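Predicted metal-dependent hydrolase of the TIM-barrel fold (Lactobacillus casei, PDB 2QPX) is probably a zinc-dependent hydrolase of the amidohydrolase family, holding two zinc ions in its metal centre, though its substrate is not known. Local coordinates at residues L240-L245 against Y266-E271. Numbering follows the deposited sequence.
Sequences LGNPLL and YPYHRE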
loop_
_atom_site.group_PDB
_atom_site.type_symbol
_atom_site.label_atom_id
_atom_site.label_comp_id
_atom_site.label_asym_id
_atom_site.label_seq_id
_atom_site.Cartn_x
_atom_site.Cartn_y
_atom_site.Cartn_z
ATOM N N LEU A 240 2.299 -13.791 -1.494
ATOM C CA LEU A 240 2.933 -14.498 -0.378
ATOM C C LEU A 240 4.260 -13.896 0.011
ATOM O O LEU A 240 5.002 -14.455 0.841
ATOM C CB LEU A 240 3.145 -15.980 -0.771
ATOM C CG LEU A 240 1.835 -16.737 -1.008
ATOM C CD1 LEU A 240 2.142 -18.217 -1.311
ATOM C CD2 LEU A 240 0.905 -16.615 0.192
ATOM N N GLY A 241 4.614 -12.781 -0.611
ATOM C CA GLY A 241 5.900 -12.142 -0.362
ATOM C C GLY A 241 5.845 -11.022 0.657
ATOM O O GLY A 241 6.810 -10.258 0.755
ATOM N N ASN A 242 4.697 -10.855 1.321
ATOM C CA ASN A 242 4.521 -9.823 2.344
ATOM C C ASN A 242 5.329 -10.268 3.583
ATOM O O ASN A 242 5.043 -11.308 4.185
ATOM C CB ASN A 242 3.033 -9.654 2.686
ATOM C CG ASN A 242 2.760 -8.512 3.656
ATOM O OD1 ASN A 242 3.595 -8.172 4.512
ATOM N ND2 ASN A 242 1.553 -7.915 3.539
ATOM N N PRO A 243 6.328 -9.476 4.002
ATOM C CA PRO A 243 7.183 -9.948 5.076
ATOM C C PRO A 243 6.521 -10.009 6.458
ATOM O O PRO A 243 7.083 -10.643 7.356
ATOM C CB PRO A 243 8.330 -8.941 5.052
ATOM C CG PRO A 243 7.708 -7.686 4.565
ATOM C CD PRO A 243 6.722 -8.150 3.524
ATOM N N LEU A 244 5.326 -9.435 6.616
ATOM C CA LEU A 244 4.549 -9.662 7.841
ATOM C C LEU A 244 4.292 -11.160 8.040
ATOM O O LEU A 244 4.124 -11.606 9.176
ATOM C CB LEU A 244 3.223 -8.912 7.805
ATOM C CG LEU A 244 3.257 -7.384 7.705
ATOM C CD1 LEU A 244 1.848 -6.791 7.654
ATOM C CD2 LEU A 244 4.115 -6.788 8.849
ATOM N N LEU A 245 4.297 -11.928 6.949
ATOM C CA LEU A 245 4.061 -13.362 7.037
ATOM C C LEU A 245 5.227 -14.098 7.725
ATOM O O LEU A 245 5.068 -15.232 8.187
ATOM C CB LEU A 245 3.783 -13.945 5.656
ATOM C CG LEU A 245 2.521 -13.438 4.942
ATOM C CD1 LEU A 245 2.511 -13.843 3.459
ATOM C CD2 LEU A 245 1.280 -13.891 5.679
ATOM N N TYR A 266 9.853 -3.970 -1.749
ATOM C CA TYR A 266 8.756 -3.389 -2.569
ATOM C C TYR A 266 7.823 -4.457 -3.138
ATOM O O TYR A 266 8.315 -5.437 -3.737
ATOM C CB TYR A 266 9.388 -2.613 -3.703
ATOM C CG TYR A 266 8.421 -1.906 -4.661
ATOM C CD1 TYR A 266 7.898 -2.576 -5.763
ATOM C CD2 TYR A 266 8.039 -0.602 -4.456
ATOM C CE1 TYR A 266 7.003 -1.948 -6.625
ATOM C CE2 TYR A 266 7.181 0.057 -5.329
ATOM C CZ TYR A 266 6.671 -0.624 -6.409
ATOM O OH TYR A 266 5.824 0.024 -7.278
ATOM N N PRO A 267 6.482 -4.270 -3.043
ATOM C CA PRO A 267 5.748 -3.101 -2.561
ATOM C C PRO A 267 5.504 -3.039 -1.062
ATOM O O PRO A 267 4.718 -2.222 -0.633
ATOM C CB PRO A 267 4.421 -3.210 -3.334
ATOM C CG PRO A 267 4.212 -4.614 -3.340
ATOM C CD PRO A 267 5.567 -5.246 -3.624
ATOM N N TYR A 268 6.202 -3.907 -0.308
ATOM C CA TYR A 268 5.984 -4.092 1.135
ATOM C C TYR A 268 7.083 -3.447 1.974
ATOM O O TYR A 268 7.398 -3.881 3.080
ATOM C CB TYR A 268 5.904 -5.566 1.446
ATOM C CG TYR A 268 4.913 -6.346 0.628
ATOM C CD1 TYR A 268 3.558 -6.184 0.796
ATOM C CD2 TYR A 268 5.357 -7.293 -0.282
ATOM C CE1 TYR A 268 2.645 -6.919 0.057
ATOM C CE2 TYR A 268 4.433 -8.058 -1.040
ATOM C CZ TYR A 268 3.091 -7.841 -0.866
ATOM O OH TYR A 268 2.174 -8.576 -1.601
ATOM N N HIS A 269 7.650 -2.373 1.450
ATOM C CA HIS A 269 8.684 -1.623 2.158
ATOM C C HIS A 269 8.198 -0.923 3.437
ATOM O O HIS A 269 8.976 -0.852 4.391
ATOM C CB HIS A 269 9.392 -0.675 1.187
ATOM C CG HIS A 269 8.452 0.190 0.431
ATOM N ND1 HIS A 269 7.690 -0.284 -0.615
ATOM C CD2 HIS A 269 8.045 1.469 0.661
ATOM C CE1 HIS A 269 6.880 0.687 -1.020
ATOM N NE2 HIS A 269 7.095 1.769 -0.273
ATOM N N ARG A 270 6.946 -0.477 3.521
ATOM C CA ARG A 270 6.448 0.070 4.792
ATOM C C ARG A 270 6.382 -1.054 5.831
ATOM O O ARG A 270 6.644 -0.866 6.995
ATOM C CB ARG A 270 5.076 0.749 4.657
ATOM C CG ARG A 270 5.114 2.166 4.080
ATOM C CD ARG A 270 3.706 2.819 3.976
ATOM N NE ARG A 270 3.790 4.289 3.782
ATOM C CZ ARG A 270 2.884 5.037 3.156
ATOM N NH1 ARG A 270 1.859 4.485 2.518
ATOM N NH2 ARG A 270 3.035 6.347 3.113
ATOM N N GLU A 271 6.002 -2.235 5.396
ATOM C CA GLU A 271 5.904 -3.380 6.294
ATOM C C GLU A 271 7.292 -3.743 6.806
ATOM O O GLU A 271 7.467 -4.002 8.002
ATOM C CB GLU A 271 5.200 -4.573 5.608
ATOM C CG GLU A 271 3.702 -4.429 5.352
ATOM C CD GLU A 271 3.309 -3.591 4.159
ATOM O OE1 GLU A 271 4.146 -3.052 3.422
ATOM O OE2 GLU A 271 2.071 -3.471 3.962
HETATM O O HOH W 1 0.285 -5.436 4.700
#
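The backbones of 240-245 and 266-271 draw nearest at Asn242 and Tyr268, whose CA atoms lie 6.0 Å apart, with no direct hydrogen bond between the segments. Both are loop-to-helix passages following neighbouring parallel strands of the TIM barrel, 225-229 and 260-264, which carry the zinc ligands His228 and His264 toward their C-terminal ends. The Tyr268 ring is sandwiched: Pro267 CG lies over one face, and over the other Asn242 CA sits 3.7 Å from the ring centroid, 9° off the normal, in a CH-pi contact. With CG anti to the backbone N (chi1 -175°), the Asn242 amide continues over that face, stacked with its plane 23° from the ring. Tyr268 OH hydrogen-bonds Met238 O. Replacing Tyr268 by alanine is likely to strip the Asn242 amide of its aromatic platform and leave Met238 O without this partner. Pro243 CD packs 3.4 Å from Tyr268 CB, and Leu244 CD1 meets the aliphatic Glu271 CG at 3.8 Å. Tyr239 of a second subunit also packs on Asn242, placing the contact beside a subunit interface. Asn242 OD1 accepts from Leu244 N (3.0 Å) in an Asx turn. Asn242 ND2 donates to a water 3.0 Å away, which in turn donates to Glu271 OE2 at 2.8 Å.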